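PDB 5FJQ: carbohydrate binding protein, putative, cpb33A from Cellvibrio japonicus, which acts as a copper-dependent lytic polysaccharide monooxygenase important for efficient use of chitin, this chain being the monooxygenase domain of a longer protein. Local coordinates for residues S5-R10 / G88-V93; Y107-Q112 / P147-R152. All blocks are in the same frame, centred on the assembly; numbering follows the deposited sequence.

Both contacts lie within the lytic polysaccharide monooxygenase domain, and both are away from the copper held by His1 and His100. Contact 1 joins strand 2-6, which starts just after His1, to strand 88-96 in the three-stranded sheet. Contact 2 lies at the end of strand 102-109 in the other sheet, where the loop after it meets the connection between strands 139-146 and 152-161. The centres of the two contacts are about 14 Å apart. They meet inside the β-sandwich: Phe92 CB of contact 1 lies 3.4 Å from Tyr107 CE2 of contact 2, and the two ring planes are inclined at about 60°. Strands 88-96 and 102-109 follow each other in the chain, one in each sheet.

Contact 1. Residues S5-R10 / G88-V93; sequences SSPKSR and GAREFV
The carbonyl oxygen of Ser6 takes two groups from strand 88-96. Val93 N donates to Ser6 O at 2.8 Å, bent to 136° at the hydrogen. Phe92 CA adds a CH···O contact to Ser6 O at 3.2 Å. One residue back, Ser5 N donates to Val93 O at 2.9 Å. Ser6 and Val93 thus form a hydrogen-bonded antiparallel pair, and their side chains lie on the same face of the sheet. The Ser5 hydroxyl has its main partner in Thr95 OG1.

Strand 2-6 is an edge strand of the three-stranded sheet of the LPMO β-sandwich. It ends at a cis peptide bond before Pro7, and the edge of the pyrrolidine ring formed by CG and CD packs against the Phe92 side chain. Pro7 CD lies 3.3 Å from Phe92 CD2, set obliquely to the aromatic ring. Phe92 continues into the interior, against Val144, Ile155 and Ile175. Arg90 also reaches Pro7. Its chain bends at chi2 (58°) and runs past the proline in the opposite direction, with Arg90 NH2 4.0 Å from Pro7 CG. Arg90 NH1 is held by Ser84 O.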
ATOM      1  N   SER A   5      -7.995   1.619  -4.037  1.00 20.86           N
ATOM      2  CA  SER A   5      -8.626   2.796  -4.557  1.00 21.70           C
ATOM      3  C   SER A   5      -9.406   3.506  -3.475  1.00 25.10           C
ATOM      4  O   SER A   5      -9.642   4.716  -3.590  1.00 25.11           O
ATOM      5  CB  SER A   5      -9.494   2.404  -5.763  1.00 23.16           C
ATOM      6  OG  SER A   5     -10.258   1.217  -5.502  1.00 24.14           O
ATOM      7  N   SER A   6      -9.724   2.771  -2.392  1.00 24.09           N
ATOM      8  CA  SER A   6     -10.654   3.231  -1.333  1.00 25.89           C
ATOM      9  C   SER A   6     -10.352   2.475  -0.018  1.00 24.14           C
ATOM     10  O   SER A   6     -10.551   1.261   0.016  1.00 23.25           O
ATOM     11  CB  SER A   6     -12.071   2.982  -1.820  1.00 29.00           C
ATOM     12  OG  SER A   6     -12.999   3.358  -0.865  1.00 36.55           O
ATOM     13  N   PRO A   7      -9.738   3.158   0.995  1.00 20.34           N
ATOM     14  CA  PRO A   7      -9.240   4.536   1.007  1.00 19.24           C
ATOM     15  C   PRO A   7      -8.101   4.634  -0.016  1.00 19.44           C
ATOM     16  O   PRO A   7      -7.412   3.647  -0.253  1.00 17.95           O
ATOM     17  CB  PRO A   7      -8.685   4.677   2.418  1.00 19.39           C
ATOM     18  CG  PRO A   7      -9.497   3.709   3.217  1.00 19.96           C
ATOM     19  CD  PRO A   7      -9.445   2.537   2.289  1.00 20.42           C
ATOM     20  N   LYS A   8      -7.959   5.778  -0.660  1.00 17.81           N
ATOM     21  CA  LYS A   8      -6.933   5.958  -1.707  1.00 16.78           C
ATOM     22  C   LYS A   8      -5.565   5.691  -1.106  1.00 17.22           C
ATOM     23  O   LYS A   8      -5.199   6.251  -0.045  1.00 17.55           O
ATOM     24  CB  LYS A   8      -7.000   7.347  -2.287  1.00 15.87           C
ATOM     25  CG  LYS A   8      -8.358   7.733  -2.837  1.00 16.03           C
ATOM     26  CD  LYS A   8      -8.360   9.184  -3.333  1.00 17.16           C
ATOM     27  CE  LYS A   8      -9.676   9.594  -4.030  1.00 18.24           C
ATOM     28  NZ  LYS A   8      -9.767   8.901  -5.373  1.00 21.69           N
ATOM     29  N   SER A   9      -4.815   4.824  -1.772  1.00 19.74           N
ATOM     30  CA  SER A   9      -3.463   4.483  -1.362  1.00 18.23           C
ATOM     31  C   SER A   9      -2.642   5.710  -1.682  1.00 19.74           C
ATOM     32  O   SER A   9      -3.117   6.627  -2.371  1.00 19.89           O
ATOM     33  CB  SER A   9      -2.895   3.319  -2.164  1.00 18.95           C
ATOM     34  OG  SER A   9      -2.714   3.673  -3.557  1.00 18.06           O
ATOM     35  N   ARG A  10      -1.450   5.723  -1.125  1.00 16.96           N
ATOM     36  CA  ARG A  10      -0.504   6.830  -1.261  1.00 16.03           C
ATOM     37  C   ARG A  10      -0.148   7.102  -2.742  1.00 16.46           C
ATOM     38  O   ARG A  10      -0.037   8.278  -3.121  1.00 15.84           O
ATOM     39  CB  ARG A  10       0.782   6.495  -0.494  1.00 14.86           C
ATOM     40  CG  ARG A  10       1.628   7.726  -0.228  1.00 15.04           C
ATOM     41  CD  ARG A  10       2.800   7.389   0.630  1.00 17.20           C
ATOM     42  NE  ARG A  10       2.471   7.082   2.007  1.00 15.41           N
ATOM     43  CZ  ARG A  10       3.447   6.702   2.864  1.00 17.23           C
ATOM     44  NH1 ARG A  10       4.719   6.616   2.444  1.00 13.69           N
ATOM     45  NH2 ARG A  10       3.180   6.448   4.133  1.00 13.65           N
ATOM     46  N   GLY A  88     -12.641  -0.195  14.287  1.00 22.11           N
ATOM     47  CA  GLY A  88     -13.722  -0.940  13.699  1.00 21.12           C
ATOM     48  C   GLY A  88     -13.654  -1.192  12.206  1.00 21.52           C
ATOM     49  O   GLY A  88     -12.627  -0.940  11.525  1.00 20.67           O
ATOM     50  N   ALA A  89     -14.757  -1.690  11.679  1.00 22.37           N
ATOM     51  CA  ALA A  89     -14.768  -2.167  10.305  1.00 21.66           C
ATOM     52  C   ALA A  89     -14.587  -1.004   9.338  1.00 19.80           C
ATOM     53  O   ALA A  89     -15.145   0.056   9.528  1.00 19.65           O
ATOM     54  CB  ALA A  89     -16.038  -2.935  10.015  1.00 20.61           C
ATOM     55  N   ARG A  90     -13.681  -1.180   8.382  1.00 18.23           N
ATOM     56  CA  ARG A  90     -13.540  -0.211   7.287  1.00 18.84           C
ATOM     57  C   ARG A  90     -13.379  -1.007   5.978  1.00 20.24           C
ATOM     58  O   ARG A  90     -12.583  -1.910   5.907  1.00 16.98           O
ATOM     59  CB  ARG A  90     -12.350   0.719   7.575  1.00 18.90           C
ATOM     60  CG  ARG A  90     -12.130   1.830   6.557  1.00 21.03           C
ATOM     61  CD  ARG A  90     -13.371   2.681   6.465  1.00 20.54           C
ATOM     62  NE  ARG A  90     -13.114   3.673   5.457  1.00 24.66           N
ATOM     63  CZ  ARG A  90     -12.994   4.981   5.671  1.00 22.45           C
ATOM     64  NH1 ARG A  90     -13.223   5.544   6.885  1.00 24.03           N
ATOM     65  NH2 ARG A  90     -12.698   5.726   4.623  1.00 20.46           N
ATOM     66  N   GLU A  91     -14.192  -0.753   4.962  1.00 19.82           N
ATOM     67  CA  GLU A  91     -13.892  -1.367   3.641  1.00 19.84           C
ATOM     68  C   GLU A  91     -12.613  -0.784   2.965  1.00 18.45           C
ATOM     69  O   GLU A  91     -12.389   0.447   2.926  1.00 19.92           O
ATOM     70  CB  GLU A  91     -15.046  -1.274   2.617  1.00 22.16           C
ATOM     71  CG  GLU A  91     -16.414  -1.630   3.170  1.00 29.83           C
ATOM     72  CD  GLU A  91     -17.359  -2.152   2.107  1.00 35.31           C
ATOM     73  OE1 GLU A  91     -17.274  -1.733   0.917  1.00 33.55           O
ATOM     74  OE2 GLU A  91     -18.173  -3.025   2.468  1.00 37.04           O
ATOM     75  N   PHE A  92     -11.825  -1.712   2.453  1.00 15.74           N
ATOM     76  CA  PHE A  92     -10.654  -1.475   1.596  1.00 15.03           C
ATOM     77  C   PHE A  92     -10.877  -2.170   0.265  1.00 14.64           C
ATOM     78  O   PHE A  92     -11.294  -3.335   0.191  1.00 14.61           O
ATOM     79  CB  PHE A  92      -9.377  -1.996   2.270  1.00 13.85           C
ATOM     80  CG  PHE A  92      -8.942  -1.182   3.456  1.00 14.55           C
ATOM     81  CD1 PHE A  92      -9.583  -1.308   4.695  1.00 15.58           C
ATOM     82  CD2 PHE A  92      -7.967  -0.241   3.329  1.00 15.26           C
ATOM     83  CE1 PHE A  92      -9.184  -0.519   5.770  1.00 15.75           C
ATOM     84  CE2 PHE A  92      -7.569   0.562   4.402  1.00 17.14           C
ATOM     85  CZ  PHE A  92      -8.180   0.420   5.618  1.00 16.99           C
ATOM     86  N   VAL A  93     -10.619  -1.443  -0.798  1.00 13.31           N
ATOM     87  CA  VAL A  93     -11.044  -1.929  -2.075  1.00 14.45           C
ATOM     88  C   VAL A  93      -9.843  -1.874  -2.961  1.00 13.70           C
ATOM     89  O   VAL A  93      -9.220  -0.806  -3.037  1.00 11.47           O
ATOM     90  CB  VAL A  93     -12.134  -0.998  -2.702  1.00 13.42           C
ATOM     91  CG1 VAL A  93     -12.380  -1.397  -4.153  1.00 13.62           C
ATOM     92  CG2 VAL A  93     -13.437  -0.967  -1.850  1.00 16.56           C
TER

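Contact 2. Residues Y107-Q112 / P147-R152; sequences YYITPQ and PYRTGR
This contact joins the end of strand 102-109 and the loop after it to the loop 147-151. It sits at one end of the domain, where strand 102-109 runs out. Arg149 holds Thr110 O side-on with two nitrogens: NE at 2.8 Å and NH2 at 3.1 Å. The oxygen lies in the guanidinium plane. NE approaches Thr110 O in the carbonyl plane, whereas NH2 comes from above it. The arginine chain is folded at chi2 (-60°), and NH1 reaches back to its own neighbour, Tyr148 O. NH2 has a further partner in Gln126 OE1. All three nitrogens of this buried group are therefore bound to neutral oxygens.

Residues 147-151 form the connection that passes from strand 139-146 of one sheet to strand 152-161 of the other. Its start packs by apolar contact: Pro147 CG meets Ile109 CG2 at 4.0 Å, and Pro147 also covers part of one guanidinium face at the rim. Ile109 CG2 touches Arg149 NH2 at 3.5 Å.

Further along, the Gln112 amide makes a two-point bond to Thr150. Gln112 OE1 accepts from Thr150 N at 3.0 Å, with the donor tilted 27° from the carbonyl plane. Gln112 NE2 donates to Thr150 OG1 at 2.8 Å. Both are nearly straight at the hydrogen. With one bond at each end, the amide's rotation is set on an otherwise exposed side chain.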
ATOM      1  N   TYR A 107      -3.642  -7.173   5.032  1.00 11.72           N
ATOM      2  CA  TYR A 107      -3.384  -5.856   5.552  1.00 12.51           C
ATOM      3  C   TYR A 107      -2.618  -5.854   6.850  1.00 15.37           C
ATOM      4  O   TYR A 107      -2.931  -6.652   7.794  1.00 16.92           O
ATOM      5  CB  TYR A 107      -4.690  -5.096   5.759  1.00 11.68           C
ATOM      6  CG  TYR A 107      -5.463  -4.960   4.470  1.00 11.23           C
ATOM      7  CD1 TYR A 107      -5.992  -6.089   3.838  1.00 12.48           C
ATOM      8  CD2 TYR A 107      -5.625  -3.726   3.868  1.00 12.41           C
ATOM      9  CE1 TYR A 107      -6.741  -5.979   2.664  1.00 12.42           C
ATOM     10  CE2 TYR A 107      -6.389  -3.583   2.702  1.00 12.57           C
ATOM     11  CZ  TYR A 107      -6.864  -4.713   2.082  1.00 11.66           C
ATOM     12  OH  TYR A 107      -7.542  -4.579   0.943  1.00 12.19           O
ATOM     13  N   TYR A 108      -1.764  -4.828   6.952  1.00 15.83           N
ATOM     14  CA  TYR A 108      -0.940  -4.575   8.167  1.00 16.69           C
ATOM     15  C   TYR A 108      -1.137  -3.141   8.548  1.00 18.79           C
ATOM     16  O   TYR A 108      -1.657  -2.323   7.732  1.00 18.05           O
ATOM     17  CB  TYR A 108       0.556  -4.828   7.898  1.00 15.92           C
ATOM     18  CG  TYR A 108       0.830  -6.217   7.444  1.00 15.65           C
ATOM     19  CD1 TYR A 108       0.483  -6.655   6.134  1.00 14.70           C
ATOM     20  CD2 TYR A 108       1.476  -7.122   8.313  1.00 14.04           C
ATOM     21  CE1 TYR A 108       0.726  -7.967   5.747  1.00 15.69           C
ATOM     22  CE2 TYR A 108       1.724  -8.399   7.913  1.00 15.59           C
ATOM     23  CZ  TYR A 108       1.377  -8.810   6.671  1.00 15.61           C
ATOM     24  OH  TYR A 108       1.649 -10.086   6.400  1.00 17.01           O
ATOM     25  N   ILE A 109      -0.722  -2.826   9.769  1.00 16.93           N
ATOM     26  CA  ILE A 109      -0.785  -1.456  10.303  1.00 17.73           C
ATOM     27  C   ILE A 109       0.388  -1.195  11.239  1.00 18.36           C
ATOM     28  O   ILE A 109       0.927  -2.144  11.839  1.00 17.79           O
ATOM     29  CB  ILE A 109      -2.139  -1.120  11.005  1.00 20.06           C
ATOM     30  CG1 ILE A 109      -2.222   0.401  11.247  1.00 19.34           C
ATOM     31  CG2 ILE A 109      -2.301  -1.915  12.317  1.00 17.88           C
ATOM     32  CD1 ILE A 109      -3.619   0.947  11.564  1.00 19.94           C
ATOM     33  N   THR A 110       0.835   0.075  11.251  1.00 16.15           N
ATOM     34  CA  THR A 110       1.687   0.673  12.243  1.00 16.44           C
ATOM     35  C   THR A 110       1.117   0.609  13.690  1.00 19.18           C
ATOM     36  O   THR A 110      -0.109   0.532  13.925  1.00 20.40           O
ATOM     37  CB  THR A 110       1.965   2.116  11.838  1.00 16.54           C
ATOM     38  OG1 THR A 110       0.769   2.691  11.307  1.00 18.51           O
ATOM     39  CG2 THR A 110       3.001   2.150  10.672  1.00 16.51           C
ATOM     40  N   PRO A 111       2.020   0.648  14.685  1.00 21.17           N
ATOM     41  CA  PRO A 111       1.596   0.576  16.075  1.00 18.68           C
ATOM     42  C   PRO A 111       1.179   1.931  16.579  1.00 19.85           C
ATOM     43  O   PRO A 111       1.661   2.949  16.081  1.00 19.19           O
ATOM     44  CB  PRO A 111       2.910   0.155  16.814  1.00 19.06           C
ATOM     45  CG  PRO A 111       4.016   0.669  15.937  1.00 20.95           C
ATOM     46  CD  PRO A 111       3.498   0.631  14.525  1.00 19.84           C
ATOM     47  N   GLN A 112       0.325   1.937  17.598  1.00 18.17           N
ATOM     48  CA  GLN A 112       0.062   3.130  18.361  1.00 20.07           C
ATOM     49  C   GLN A 112       1.380   3.810  18.774  1.00 23.40           C
ATOM     50  O   GLN A 112       2.402   3.143  19.108  1.00 21.08           O
ATOM     51  CB  GLN A 112      -0.825   2.757  19.549  1.00 20.47           C
ATOM     52  CG  GLN A 112      -1.253   3.906  20.399  1.00 21.68           C
ATOM     53  CD  GLN A 112      -2.017   4.965  19.629  1.00 21.05           C
ATOM     54  OE1 GLN A 112      -2.405   4.760  18.481  1.00 20.73           O
ATOM     55  NE2 GLN A 112      -2.172   6.129  20.242  1.00 22.59           N
ATOM     56  N   PRO A 147      -7.815  -1.735  14.325  1.00 16.19           N
ATOM     57  CA  PRO A 147      -7.686  -1.805  15.772  1.00 17.81           C
ATOM     58  C   PRO A 147      -7.760  -0.412  16.402  1.00 20.18           C
ATOM     59  O   PRO A 147      -7.706   0.601  15.681  1.00 19.63           O
ATOM     60  CB  PRO A 147      -6.287  -2.418  15.968  1.00 16.62           C
ATOM     61  CG  PRO A 147      -5.483  -1.886  14.792  1.00 14.87           C
ATOM     62  CD  PRO A 147      -6.494  -1.812  13.637  1.00 15.40           C
ATOM     63  N   TYR A 148      -7.882  -0.329  17.728  1.00 23.10           N
ATOM     64  CA  TYR A 148      -7.780   0.995  18.369  1.00 21.96           C
ATOM     65  C   TYR A 148      -6.452   1.687  18.034  1.00 20.94           C
ATOM     66  O   TYR A 148      -5.387   1.167  18.339  1.00 19.39           O
ATOM     67  CB  TYR A 148      -7.946   0.900  19.892  1.00 22.59           C
ATOM     68  CG  TYR A 148      -7.937   2.241  20.543  1.00 21.93           C
ATOM     69  CD1 TYR A 148      -9.078   3.051  20.506  1.00 22.80           C
ATOM     70  CD2 TYR A 148      -6.783   2.732  21.156  1.00 22.08           C
ATOM     71  CE1 TYR A 148      -9.094   4.316  21.102  1.00 24.03           C
ATOM     72  CE2 TYR A 148      -6.779   3.996  21.758  1.00 23.16           C
ATOM     73  CZ  TYR A 148      -7.935   4.785  21.721  1.00 24.21           C
ATOM     74  OH  TYR A 148      -7.938   6.053  22.305  1.00 23.15           O
ATOM     75  N   ARG A 149      -6.542   2.899  17.475  1.00 20.59           N
ATOM     76  CA  ARG A 149      -5.397   3.756  17.246  1.00 19.60           C
ATOM     77  C   ARG A 149      -5.860   5.204  17.433  1.00 19.99           C
ATOM     78  O   ARG A 149      -7.068   5.468  17.451  1.00 25.88           O
ATOM     79  CB  ARG A 149      -4.836   3.583  15.802  1.00 18.24           C
ATOM     80  CG  ARG A 149      -4.155   2.245  15.414  1.00 18.47           C
ATOM     81  CD  ARG A 149      -2.939   1.928  16.273  1.00 18.21           C
ATOM     82  NE  ARG A 149      -2.170   0.782  15.782  1.00 20.53           N
ATOM     83  CZ  ARG A 149      -2.324  -0.467  16.226  1.00 20.57           C
ATOM     84  NH1 ARG A 149      -3.234  -0.721  17.156  1.00 19.36           N
ATOM     85  NH2 ARG A 149      -1.602  -1.453  15.728  1.00 19.09           N
ATOM     86  N   THR A 150      -4.919   6.126  17.630  1.00 20.40           N
ATOM     87  CA  THR A 150      -5.172   7.557  17.429  1.00 18.95           C
ATOM     88  C   THR A 150      -4.030   7.995  16.504  1.00 18.17           C
ATOM     89  O   THR A 150      -3.021   7.304  16.434  1.00 20.09           O
ATOM     90  CB  THR A 150      -5.061   8.376  18.739  1.00 18.70           C
ATOM     91  OG1 THR A 150      -3.750   8.174  19.272  1.00 19.31           O
ATOM     92  CG2 THR A 150      -6.023   7.881  19.797  1.00 17.56           C
ATOM     93  N   GLY A 151      -4.168   9.126  15.833  1.00 19.17           N
ATOM     94  CA  GLY A 151      -3.012   9.656  15.122  1.00 18.22           C
ATOM     95  C   GLY A 151      -3.049   9.110  13.739  1.00 17.96           C
ATOM     96  O   GLY A 151      -3.973   8.385  13.355  1.00 20.28           O
ATOM     97  N   ARG A 152      -2.023   9.456  12.982  1.00 18.58           N
ATOM     98  CA  ARG A 152      -1.905   9.066  11.620  1.00 17.58           C
ATOM     99  C   ARG A 152      -1.182   7.745  11.552  1.00 18.97           C
ATOM    100  O   ARG A 152      -0.238   7.504  12.295  1.00 18.61           O
ATOM    101  CB  ARG A 152      -1.044  10.142  10.944  1.00 18.91           C
ATOM    102  CG  ARG A 152      -1.897  11.295  10.506  1.00 17.43           C
ATOM    103  CD  ARG A 152      -1.014  12.399   9.975  1.00 18.82           C
ATOM    104  NE  ARG A 152      -1.929  13.156   9.148  1.00 21.09           N
ATOM    105  CZ  ARG A 152      -1.891  13.124   7.833  1.00 21.96           C
ATOM    106  NH1 ARG A 152      -0.897  12.435   7.244  1.00 19.68           N
ATOM    107  NH2 ARG A 152      -2.795  13.822   7.128  1.00 20.61           N
TER